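Local coordinates for protein glutathione transferase gst1-6 (Anopheles dirus, PDB 1V2A) that probably conjugates reduced glutathione to electrophilic, often foreign compounds, releasing a halide from halogenated substrates, and works as a homodimer, at residues D148-A153 / R185-D190; E63-V68 / D154-G159. All blocks are in the same frame, centred on the assembly; numbering follows the deposited sequence.

Helix 152-162 joins the two contacts: contact 1 is made by the loop leading into its N-terminus and contact 2 lies on the turns that follow, their centres about 12 Å apart. Along the chain the segments alternate, since 63-68 precedes 148-153 and 185-190 follows 154-159. The contacts also touch each other. Val152 CG1 lies 3.5 Å from Val68 CG1, and Met188 SD is 4.0 Å from Ile155 CG1. Contact 2 brings the thioredoxin-like domain against the helical domain and carries three residues of the glutathione sulfonic acid pocket; contact 1 belongs wholly to the helical domain and touches the ligand nowhere.

Contact 1 of 2, residues D148-A153 / R185-D190; sequences DHLTVA and RAEMPD
The Thr-x-x-Asp N-cap of helix 152-162, the N-capping-box sequence of glutathione transferases, is led in by Leu150, and Leu150 is the residue that meets segment 185-190, through Met188 and Glu187. Its CG stands anti to the backbone N (chi1 -174°), which carries both methyl branches out to the methionine. In Met188 the bends at chi2 and chi3 swing its end methyl round to the leucine: CE sits a tight 3.5 Å from Leu150 CD2 and 3.9 Å from Leu150 CD1. Alongside, the extended Glu187 chain brings OE2 to 3.8 Å from Leu150 CB, a plain packing contact; the other oxygen, OE1, is bonded to the hydroxyl of Tyr144. Arg185 to Met188 form a type I beta turn, closed by Met188 N to Arg185 O at 3.0 Å. In the cap, Thr151 OG1 accepts from Ala153 N at 3.2 Å, while Asp154 OD2 takes Thr151 N; only this Asp154 half is as in the classical box. Just upstream, His149 ND1 gives a nearly straight bond (168°) to Asp148 OD1 at 2.9 Å, met on the syn side though 33° out of the carboxylate plane. His149 NE2 bonds to Thr80 O, so the imidazole may well be protonated. Beyond the cap, Val152 packs on Val92 of helix 86-115, while segment 185-190 is the link between helices 175-185 and 191-206.

Contact 2 of 2, residues E63-V68 / D154-G159; sequences ESYAIV and DICLLG. With GTS (glutathione sulfonic acid), chain F.
Cys156 carries the touch of helix 152-162 on Tyr65 and Val68, two residues after Asp154, whose OD1 is gripped by both Ala145 N and Trp180 NE1. Ile155 comes next and leans on Leu17 of helix 13-22. At Cys156, SG is anti to the carbonyl carbon (chi1 -62°) and projects across the domain interface to 4.1 Å from Tyr65 CD2 and 4.4 Å from Val68 CG2. It makes a sulfur-aromatic contact, 5.0 Å from the Tyr65 ring centroid and 51° off the normal. The ring also has Ser64 OG over one face, stacks with Phe97 of the second subunit, and is tied through OH to Asp99. Here lies the Glu-Ser pair of the glutathione transferase fold, holding the gamma-glutamyl end of glutathione sulfonic acid: GTS N1 donates to Glu63 OE1 (2.8 Å), while at the start of helix 64-75 Ser64 N reaches GTS O11 (2.7 Å, 165°) and Ser64 OG reaches GTS O12 (2.7 Å), so both carboxylate oxygens are held. Leu157 packs on Trp180 and Asp99, Leu158 packs on Val184 and Arg185, and Gly159 N makes weak bonds to Ile155 O and Cys156 O.

Contact 1 of 2, residues D148-A153 / R185-D190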
loop_
_atom_site.group_PDB
_atom_site.type_symbol
_atom_site.label_atom_id
_atom_site.label_comp_id
_atom_site.label_asym_id
_atom_site.label_seq_id
_atom_site.Cartn_x
_atom_site.Cartn_y
_atom_site.Cartn_z
ATOM N N ASP B 148 8.599 1.641 -19.710
ATOM C CA ASP B 148 9.432 2.330 -20.686
ATOM C C ASP B 148 8.903 3.754 -20.902
ATOM O O ASP B 148 9.260 4.436 -21.863
ATOM C CB ASP B 148 9.426 1.548 -22.004
ATOM C CG ASP B 148 8.076 1.603 -22.713
ATOM O OD1 ASP B 148 7.034 1.737 -22.029
ATOM O OD2 ASP B 148 8.062 1.504 -23.957
ATOM N N HIS B 149 8.034 4.192 -20.000
ATOM C CA HIS B 149 7.469 5.532 -20.058
ATOM C C HIS B 149 6.875 5.882 -18.691
ATOM O O HIS B 149 6.652 5.008 -17.858
ATOM C CB HIS B 149 6.384 5.636 -21.147
ATOM C CG HIS B 149 5.123 4.901 -20.820
ATOM N ND1 HIS B 149 4.958 3.556 -21.070
ATOM C CD2 HIS B 149 3.990 5.310 -20.201
ATOM C CE1 HIS B 149 3.780 3.166 -20.612
ATOM N NE2 HIS B 149 3.173 4.212 -20.080
ATOM N N LEU B 150 6.613 7.166 -18.477
ATOM C CA LEU B 150 6.052 7.645 -17.220
ATOM C C LEU B 150 4.686 7.031 -16.906
ATOM O O LEU B 150 3.854 6.846 -17.791
ATOM C CB LEU B 150 5.917 9.168 -17.270
ATOM C CG LEU B 150 5.489 9.901 -16.001
ATOM C CD1 LEU B 150 6.727 10.419 -15.270
ATOM C CD2 LEU B 150 4.580 11.066 -16.378
ATOM N N THR B 151 4.465 6.722 -15.633
ATOM C CA THR B 151 3.202 6.162 -15.173
ATOM C C THR B 151 2.924 6.779 -13.805
ATOM O O THR B 151 3.707 7.593 -13.317
ATOM C CB THR B 151 3.266 4.615 -15.029
ATOM O OG1 THR B 151 4.207 4.251 -14.010
ATOM C CG2 THR B 151 3.685 3.975 -16.341
ATOM N N VAL B 152 1.812 6.403 -13.189
ATOM C CA VAL B 152 1.479 6.924 -11.873
ATOM C C VAL B 152 2.521 6.505 -10.844
ATOM O O VAL B 152 2.586 7.064 -9.747
ATOM C CB VAL B 152 0.109 6.419 -11.419
ATOM C CG1 VAL B 152 -0.968 7.013 -12.305
ATOM C CG2 VAL B 152 0.067 4.915 -11.503
ATOM N N ALA B 153 3.331 5.510 -11.199
ATOM C CA ALA B 153 4.370 5.017 -10.307
ATOM C C ALA B 153 5.430 6.082 -10.129
ATOM O O ALA B 153 5.870 6.364 -9.017
ATOM C CB ALA B 153 4.996 3.765 -10.880
ATOM N N ARG B 185 10.673 15.002 -13.492
ATOM C CA ARG B 185 10.322 16.398 -13.262
ATOM C C ARG B 185 10.288 17.182 -14.577
ATOM O O ARG B 185 9.473 18.093 -14.748
ATOM C CB ARG B 185 11.308 17.000 -12.268
ATOM C CG ARG B 185 11.511 16.068 -11.087
ATOM C CD ARG B 185 12.006 16.759 -9.844
ATOM N NE ARG B 185 13.403 16.487 -9.565
ATOM C CZ ARG B 185 13.910 16.435 -8.343
ATOM N NH1 ARG B 185 13.123 16.633 -7.299
ATOM N NH2 ARG B 185 15.199 16.177 -8.169
ATOM N N ALA B 186 11.161 16.813 -15.511
ATOM C CA ALA B 186 11.201 17.475 -16.806
ATOM C C ALA B 186 9.910 17.161 -17.547
ATOM O O ALA B 186 9.591 17.797 -18.545
ATOM C CB ALA B 186 12.397 16.996 -17.618
ATOM N N GLU B 187 9.162 16.181 -17.052
ATOM C CA GLU B 187 7.910 15.808 -17.694
ATOM C C GLU B 187 6.684 16.264 -16.905
ATOM O O GLU B 187 5.549 16.079 -17.346
ATOM C CB GLU B 187 7.876 14.298 -17.944
ATOM C CG GLU B 187 9.071 13.809 -18.762
ATOM C CD GLU B 187 8.901 12.400 -19.290
ATOM O OE1 GLU B 187 9.893 11.834 -19.798
ATOM O OE2 GLU B 187 7.776 11.861 -19.210
ATOM N N MET B 188 6.906 16.856 -15.735
ATOM C CA MET B 188 5.793 17.373 -14.935
ATOM C C MET B 188 5.612 18.833 -15.373
ATOM O O MET B 188 6.557 19.617 -15.344
ATOM C CB MET B 188 6.113 17.319 -13.434
ATOM C CG MET B 188 6.389 15.936 -12.878
ATOM S SD MET B 188 4.943 14.852 -12.842
ATOM C CE MET B 188 5.206 13.832 -14.328
ATOM N N PRO B 189 4.397 19.208 -15.799
ATOM C CA PRO B 189 4.100 20.575 -16.249
ATOM C C PRO B 189 4.421 21.660 -15.219
ATOM O O PRO B 189 3.844 21.682 -14.132
ATOM C CB PRO B 189 2.608 20.508 -16.573
ATOM C CG PRO B 189 2.433 19.078 -17.022
ATOM C CD PRO B 189 3.227 18.334 -15.978
ATOM N N ASP B 190 5.328 22.567 -15.578
ATOM C CA ASP B 190 5.741 23.663 -14.697
ATOM C C ASP B 190 6.199 23.145 -13.340
ATOM O O ASP B 190 5.674 23.557 -12.305
ATOM C CB ASP B 190 4.593 24.653 -14.478
ATOM C CG ASP B 190 4.022 25.186 -15.773
ATOM O OD1 ASP B 190 4.810 25.517 -16.685
ATOM O OD2 ASP B 190 2.779 25.285 -15.869
#

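Contact 2 of 2, residues E63-V68 / D154-G159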
loop_
_atom_site.group_PDB
_atom_site.type_symbol
_atom_site.label_atom_id
_atom_site.label_comp_id
_atom_site.label_asym_id
_atom_site.label_seq_id
_atom_site.Cartn_x
_atom_site.Cartn_y
_atom_site.Cartn_z
ATOM N N GLU B 63 -6.365 8.178 0.357
ATOM C CA GLU B 63 -5.166 7.377 0.140
ATOM C C GLU B 63 -4.709 7.910 -1.210
ATOM O O GLU B 63 -5.337 7.633 -2.238
ATOM C CB GLU B 63 -5.444 5.869 0.000
ATOM C CG GLU B 63 -5.614 5.065 1.291
ATOM C CD GLU B 63 -4.393 5.099 2.196
ATOM O OE1 GLU B 63 -3.248 5.012 1.700
ATOM O OE2 GLU B 63 -4.590 5.198 3.420
ATOM N N SER B 64 -3.633 8.688 -1.189
ATOM C CA SER B 64 -3.053 9.287 -2.377
ATOM C C SER B 64 -3.055 8.338 -3.569
ATOM O O SER B 64 -3.205 8.751 -4.720
ATOM C CB SER B 64 -1.612 9.726 -2.069
ATOM O OG SER B 64 -0.779 8.620 -1.724
ATOM N N TYR B 65 -2.883 7.059 -3.285
ATOM C CA TYR B 65 -2.841 6.054 -4.335
ATOM C C TYR B 65 -4.220 5.763 -4.908
ATOM O O TYR B 65 -4.366 5.566 -6.111
ATOM C CB TYR B 65 -2.223 4.771 -3.793
ATOM C CG TYR B 65 -0.917 5.013 -3.088
ATOM C CD1 TYR B 65 -0.885 5.346 -1.742
ATOM C CD2 TYR B 65 0.290 4.940 -3.776
ATOM C CE1 TYR B 65 0.326 5.603 -1.092
ATOM C CE2 TYR B 65 1.510 5.197 -3.133
ATOM C CZ TYR B 65 1.514 5.531 -1.795
ATOM O OH TYR B 65 2.698 5.840 -1.171
ATOM N N ALA B 66 -5.223 5.731 -4.044
ATOM C CA ALA B 66 -6.578 5.466 -4.491
ATOM C C ALA B 66 -7.075 6.698 -5.248
ATOM O O ALA B 66 -7.752 6.568 -6.265
ATOM C CB ALA B 66 -7.486 5.150 -3.292
ATOM N N ILE B 67 -6.724 7.890 -4.766
ATOM C CA ILE B 67 -7.133 9.120 -5.443
ATOM C C ILE B 67 -6.490 9.168 -6.825
ATOM O O ILE B 67 -7.161 9.429 -7.826
ATOM C CB ILE B 67 -6.712 10.377 -4.654
ATOM C CG1 ILE B 67 -7.494 10.441 -3.339
ATOM C CG2 ILE B 67 -6.947 11.631 -5.508
ATOM C CD1 ILE B 67 -7.127 11.591 -2.447
ATOM N N VAL B 68 -5.187 8.909 -6.872
ATOM C CA VAL B 68 -4.458 8.905 -8.131
ATOM C C VAL B 68 -5.116 7.979 -9.145
ATOM O O VAL B 68 -5.559 8.422 -10.195
ATOM C CB VAL B 68 -2.984 8.463 -7.931
ATOM C CG1 VAL B 68 -2.330 8.188 -9.266
ATOM C CG2 VAL B 68 -2.210 9.557 -7.208
ATOM N N ASP B 154 5.835 6.672 -11.245
ATOM C CA ASP B 154 6.853 7.701 -11.248
ATOM C C ASP B 154 6.427 8.903 -10.424
ATOM O O ASP B 154 7.212 9.428 -9.639
ATOM C CB ASP B 154 7.134 8.124 -12.684
ATOM C CG ASP B 154 7.732 7.009 -13.504
ATOM O OD1 ASP B 154 8.922 6.702 -13.293
ATOM O OD2 ASP B 154 7.015 6.434 -14.352
ATOM N N ILE B 155 5.182 9.338 -10.604
ATOM C CA ILE B 155 4.672 10.486 -9.867
ATOM C C ILE B 155 4.680 10.287 -8.349
ATOM O O ILE B 155 5.088 11.191 -7.614
ATOM C CB ILE B 155 3.244 10.847 -10.314
ATOM C CG1 ILE B 155 3.268 11.334 -11.771
ATOM C CG2 ILE B 155 2.663 11.906 -9.388
ATOM C CD1 ILE B 155 1.919 11.756 -12.310
ATOM N N CYS B 156 4.228 9.123 -7.885
ATOM C CA CYS B 156 4.196 8.827 -6.444
ATOM C C CYS B 156 5.598 8.671 -5.850
ATOM O O CYS B 156 5.871 9.158 -4.751
ATOM C CB CYS B 156 3.408 7.540 -6.155
ATOM S SG CYS B 156 1.655 7.564 -6.620
ATOM N N LEU B 157 6.478 7.981 -6.567
ATOM C CA LEU B 157 7.842 7.767 -6.091
ATOM C C LEU B 157 8.657 9.061 -6.109
ATOM O O LEU B 157 9.635 9.208 -5.364
ATOM C CB LEU B 157 8.529 6.694 -6.943
ATOM C CG LEU B 157 8.009 5.270 -6.699
ATOM C CD1 LEU B 157 8.553 4.313 -7.742
ATOM C CD2 LEU B 157 8.405 4.840 -5.289
ATOM N N LEU B 158 8.257 9.993 -6.970
ATOM C CA LEU B 158 8.933 11.273 -7.063
ATOM C C LEU B 158 8.598 12.061 -5.799
ATOM O O LEU B 158 9.425 12.797 -5.279
ATOM C CB LEU B 158 8.462 12.039 -8.301
ATOM C CG LEU B 158 8.784 13.536 -8.304
ATOM C CD1 LEU B 158 10.301 13.737 -8.240
ATOM C CD2 LEU B 158 8.193 14.176 -9.556
ATOM N N GLY B 159 7.379 11.898 -5.298
ATOM C CA GLY B 159 7.006 12.607 -4.089
ATOM C C GLY B 159 7.809 12.048 -2.931
ATOM O O GLY B 159 8.380 12.778 -2.127
HETATM N N1 GTS F . -1.360 6.567 2.988
HETATM C CA1 GTS F . -1.914 7.888 3.085
HETATM C C1 GTS F . -1.958 8.407 1.670
HETATM O O11 GTS F . -2.860 9.174 1.388
HETATM O O12 GTS F . -1.112 8.031 0.846
HETATM C CB1 GTS F . -1.022 8.701 3.994
HETATM C CG1 GTS F . -1.492 10.153 4.207
HETATM C CD1 GTS F . -1.157 10.658 5.601
HETATM O OE1 GTS F . -0.587 9.946 6.443
HETATM N N2 GTS F . -1.523 11.921 5.812
HETATM C CA2 GTS F . -1.264 12.578 7.099
HETATM C C2 GTS F . -2.556 12.856 7.790
HETATM O O2 GTS F . -3.532 13.275 7.155
HETATM C CB2 GTS F . -0.562 13.928 6.993
HETATM S SG2 GTS F . 1.105 13.993 6.259
HETATM O O1S GTS F . 1.143 13.515 4.915
HETATM O O2S GTS F . 1.487 15.358 6.286
HETATM O O3S GTS F . 2.026 13.213 7.036
HETATM N N3 GTS F . -2.540 12.628 9.095
HETATM C CA3 GTS F . -3.709 12.863 9.893
HETATM C C3 GTS F . -4.024 11.696 10.755
HETATM O O31 GTS F . -4.996 11.820 11.485
HETATM O O32 GTS F . -3.288 10.698 10.692
#